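Local coordinates for protein putative aminooxidase (Propionibacterium acnes, PDB 2BA9) that isomerises polyunsaturated fatty acids, producing conjugated linoleic acid, with FAD bound in a fold of the flavin-containing amine oxidoreductase family, at residues 381-386 with 401-406. Numbering follows the deposited sequence.
Sequences AGWYEK and EIMSFG. With FAD (flavin-adenine dinucleotide), chain D.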
loop_
_atom_site.group_PDB
_atom_site.type_symbol
_atom_site.label_atom_id
_atom_site.label_comp_id
_atom_site.label_asym_id
_atom_site.label_seq_id
_atom_site.Cartn_x
_atom_site.Cartn_y
_atom_site.Cartn_z
ATOM N N ALA A 381 -2.984 -13.142 18.427
ATOM C CA ALA A 381 -2.006 -13.998 19.086
ATOM C C ALA A 381 -0.723 -13.238 19.430
ATOM O O ALA A 381 0.155 -13.781 20.093
ATOM C CB ALA A 381 -1.693 -15.221 18.211
ATOM N N GLY A 382 -0.616 -11.995 18.955
ATOM C CA GLY A 382 0.452 -11.080 19.351
ATOM C C GLY A 382 1.510 -10.807 18.299
ATOM O O GLY A 382 2.560 -10.256 18.623
ATOM N N TRP A 383 1.230 -11.150 17.037
ATOM C CA TRP A 383 2.228 -11.071 15.951
ATOM C C TRP A 383 3.194 -9.893 16.075
ATOM O O TRP A 383 4.389 -10.096 16.069
ATOM C CB TRP A 383 1.555 -11.039 14.566
ATOM C CG TRP A 383 2.464 -11.476 13.441
ATOM C CD1 TRP A 383 2.605 -12.752 12.940
ATOM C CD2 TRP A 383 3.341 -10.646 12.665
ATOM N NE1 TRP A 383 3.524 -12.757 11.911
ATOM C CE2 TRP A 383 3.990 -11.481 11.725
ATOM C CE3 TRP A 383 3.647 -9.279 12.681
ATOM C CZ2 TRP A 383 4.922 -10.996 10.824
ATOM C CZ3 TRP A 383 4.571 -8.795 11.770
ATOM C CH2 TRP A 383 5.196 -9.650 10.856
ATOM N N TYR A 384 2.665 -8.681 16.224
ATOM C CA TYR A 384 3.479 -7.444 16.219
ATOM C C TYR A 384 4.189 -7.163 17.557
ATOM O O TYR A 384 5.180 -6.437 17.598
ATOM C CB TYR A 384 2.620 -6.231 15.810
ATOM C CG TYR A 384 2.207 -6.221 14.362
ATOM C CD1 TYR A 384 3.021 -5.645 13.393
ATOM C CD2 TYR A 384 1.003 -6.786 13.952
ATOM C CE1 TYR A 384 2.658 -5.625 12.068
ATOM C CE2 TYR A 384 0.625 -6.778 12.594
ATOM C CZ TYR A 384 1.465 -6.193 11.662
ATOM O OH TYR A 384 1.144 -6.163 10.317
ATOM N N GLU A 385 3.677 -7.726 18.651
ATOM C CA GLU A 385 4.393 -7.683 19.914
ATOM C C GLU A 385 5.685 -8.466 19.736
ATOM O O GLU A 385 6.756 -8.016 20.131
ATOM C CB GLU A 385 3.546 -8.268 21.057
ATOM C CG GLU A 385 2.359 -7.383 21.448
ATOM C CD GLU A 385 1.677 -7.839 22.719
ATOM O OE1 GLU A 385 2.321 -7.770 23.776
ATOM O OE2 GLU A 385 0.493 -8.245 22.665
ATOM N N LYS A 386 5.579 -9.632 19.102
ATOM C CA LYS A 386 6.754 -10.436 18.799
ATOM C C LYS A 386 7.689 -9.714 17.825
ATOM O O LYS A 386 8.852 -9.481 18.140
ATOM C CB LYS A 386 6.343 -11.797 18.231
ATOM C CG LYS A 386 7.519 -12.700 17.889
ATOM C CD LYS A 386 8.246 -13.226 19.142
ATOM C CE LYS A 386 8.996 -14.530 18.854
ATOM N NZ LYS A 386 9.387 -15.314 20.075
ATOM N N GLU A 401 5.847 -2.319 4.277
ATOM C CA GLU A 401 4.392 -2.425 4.376
ATOM C C GLU A 401 3.920 -3.305 5.543
ATOM O O GLU A 401 3.017 -2.906 6.266
ATOM C CB GLU A 401 3.800 -2.898 3.065
ATOM C CG GLU A 401 3.905 -1.858 1.932
ATOM C CD GLU A 401 3.447 -2.400 0.586
ATOM O OE1 GLU A 401 3.799 -3.553 0.269
ATOM O OE2 GLU A 401 2.748 -1.683 -0.153
ATOM N N ILE A 402 4.555 -4.459 5.748
ATOM C CA ILE A 402 4.126 -5.404 6.790
ATOM C C ILE A 402 4.060 -4.779 8.191
ATOM O O ILE A 402 3.172 -5.129 8.945
ATOM C CB ILE A 402 5.005 -6.695 6.820
ATOM C CG1 ILE A 402 4.371 -7.803 7.685
ATOM C CG2 ILE A 402 6.427 -6.364 7.323
ATOM C CD1 ILE A 402 2.901 -8.072 7.454
ATOM N N MET A 403 4.948 -3.825 8.499
ATOM C CA MET A 403 5.048 -3.225 9.855
ATOM C C MET A 403 4.129 -2.023 10.103
ATOM O O MET A 403 4.019 -1.528 11.239
ATOM C CB MET A 403 6.492 -2.784 10.161
ATOM C CG MET A 403 7.534 -3.892 10.114
ATOM S SD MET A 403 7.094 -5.419 10.992
ATOM C CE MET A 403 6.860 -4.792 12.656
ATOM N N SER A 404 3.489 -1.559 9.036
ATOM C CA SER A 404 2.639 -0.379 9.076
ATOM C C SER A 404 1.365 -0.672 8.281
ATOM O O SER A 404 0.425 -1.269 8.801
ATOM C CB SER A 404 3.390 0.850 8.525
ATOM O OG SER A 404 3.889 0.636 7.201
ATOM N N PHE A 405 1.347 -0.265 7.020
ATOM C CA PHE A 405 0.216 -0.531 6.149
ATOM C C PHE A 405 0.692 -0.374 4.723
ATOM O O PHE A 405 1.682 0.319 4.477
ATOM C CB PHE A 405 -0.928 0.439 6.449
ATOM C CG PHE A 405 -2.119 0.231 5.587
ATOM C CD1 PHE A 405 -2.987 -0.825 5.832
ATOM C CD2 PHE A 405 -2.362 1.069 4.505
ATOM C CE1 PHE A 405 -4.092 -1.033 5.016
ATOM C CE2 PHE A 405 -3.458 0.860 3.680
ATOM C CZ PHE A 405 -4.331 -0.183 3.944
ATOM N N GLY A 406 -0.006 -1.024 3.796
ATOM C CA GLY A 406 0.320 -0.962 2.385
ATOM C C GLY A 406 -0.024 0.352 1.698
ATOM O O GLY A 406 -0.661 0.332 0.651
HETATM P PA FAD D . 7.296 -1.304 -2.496
HETATM O O1A FAD D . 6.626 -0.076 -3.036
HETATM O O2A FAD D . 6.746 -2.639 -2.956
HETATM O O5B FAD D . 8.837 -1.277 -2.933
HETATM C C5B FAD D . 9.661 -2.324 -2.475
HETATM C C4B FAD D . 11.004 -2.269 -3.170
HETATM O O4B FAD D . 11.822 -3.304 -2.664
HETATM C C3B FAD D . 10.872 -2.445 -4.685
HETATM O O3B FAD D . 11.524 -1.387 -5.350
HETATM C C2B FAD D . 11.500 -3.795 -4.942
HETATM O O2B FAD D . 12.034 -3.921 -6.260
HETATM C C1B FAD D . 12.475 -3.911 -3.757
HETATM N N9A FAD D . 12.808 -5.324 -3.503
HETATM C C8A FAD D . 11.933 -6.369 -3.294
HETATM N N7A FAD D . 12.651 -7.515 -3.125
HETATM C C5A FAD D . 13.975 -7.210 -3.224
HETATM C C6A FAD D . 15.153 -7.981 -3.151
HETATM N N6A FAD D . 15.104 -9.219 -2.561
HETATM N N1A FAD D . 16.381 -7.339 -3.270
HETATM C C2A FAD D . 16.461 -5.976 -3.519
HETATM N N3A FAD D . 15.293 -5.229 -3.593
HETATM C C4A FAD D . 14.077 -5.830 -3.470
HETATM N N1 FAD D . -0.471 3.970 -1.783
HETATM C C2 FAD D . -1.055 5.131 -1.319
HETATM O O2 FAD D . -0.544 5.743 -0.381
HETATM N N3 FAD D . -2.228 5.585 -1.890
HETATM C C4 FAD D . -2.799 4.899 -2.942
HETATM O O4 FAD D . -3.843 5.345 -3.444
HETATM C C4X FAD D . -2.201 3.730 -3.423
HETATM N N5 FAD D . -2.758 3.002 -4.461
HETATM C C5X FAD D . -2.092 1.943 -5.047
HETATM C C6 FAD D . -2.608 1.320 -6.181
HETATM C C7 FAD D . -1.906 0.278 -6.782
HETATM C C7M FAD D . -2.485 -0.359 -8.013
HETATM C C8 FAD D . -0.695 -0.146 -6.242
HETATM C C8M FAD D . 0.097 -1.264 -6.849
HETATM C C9 FAD D . -0.190 0.480 -5.105
HETATM C C9A FAD D . -0.883 1.522 -4.488
HETATM N N10 FAD D . -0.402 2.154 -3.326
HETATM C C10 FAD D . -1.017 3.286 -2.842
HETATM C "C1'" FAD D . 0.542 1.455 -2.407
HETATM C "C2'" FAD D . 1.952 2.025 -2.495
HETATM O "O2'" FAD D . 2.391 2.160 -3.842
HETATM C "C3'" FAD D . 2.867 1.100 -1.708
HETATM O "O3'" FAD D . 2.312 0.878 -0.410
HETATM C "C4'" FAD D . 4.271 1.676 -1.611
HETATM O "O4'" FAD D . 4.930 1.642 -2.872
HETATM C "C5'" FAD D . 5.039 0.896 -0.554
HETATM O "O5'" FAD D . 6.407 1.182 -0.644
HETATM P P FAD D . 7.493 0.127 -0.067
HETATM O O1P FAD D . 8.903 0.622 -0.332
HETATM O O2P FAD D . 7.219 -0.062 1.385
HETATM O O3P FAD D . 7.284 -1.235 -0.891
#
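Trp-383 and Tyr-384, at the start of helix 383-389, both direct their rings at Ile-402 and Met-403 of the 3-10 turn 401-403. This turn opens the loop segment 401-406, between strand 396-398, an outer strand of the parallel sheet, and helix 408-423. Just before the two aromatics, Gly-382 ends the preceding helix in a Schellman motif (phi 108°) and occupies the N-cap of the next. The indole of Trp-383 brings CH2 to 3.8 Å from Ile-402 CG1, the two side chains crossing nearly perpendicularly, while Met-403 SD lies at the indole edge. Trp-383 NE1 is hydrogen-bonded to Tyr-272 O, which helps to hold the indole in this rotation. Tyr-384 extends alongside, with Trp-383 CE3 3.6 Å above the centre of one face of its phenol ring. Chi1 of -70° sets CG opposite the carbonyl carbon, and the ring points its hydroxyl at the turn. There Tyr-384 OH donates to Ile-402 O at 2.7 Å, with a C=O...O angle of 171°, and the acceptor lies in the ring plane. Met-403, bent at chi2 and chi3, brings its methyl to the CD1 side of the phenol, near the ring plane, CE standing 4.0 Å from Tyr-384 CD1. All four touching residues are buried. One residue before Ile-402, Glu-401 accepts a hydrogen bond from FAD O3' through OE2 (2.6 Å), and its OE1 forms a salt bridge with Lys-45. The phenol, also hydrogen-bonded to Tyr-180, thus satisfies a buried carbonyl next to a cofactor-binding residue, linking helix 383-389 to the FAD pocket through one polar bond set among apolar contacts.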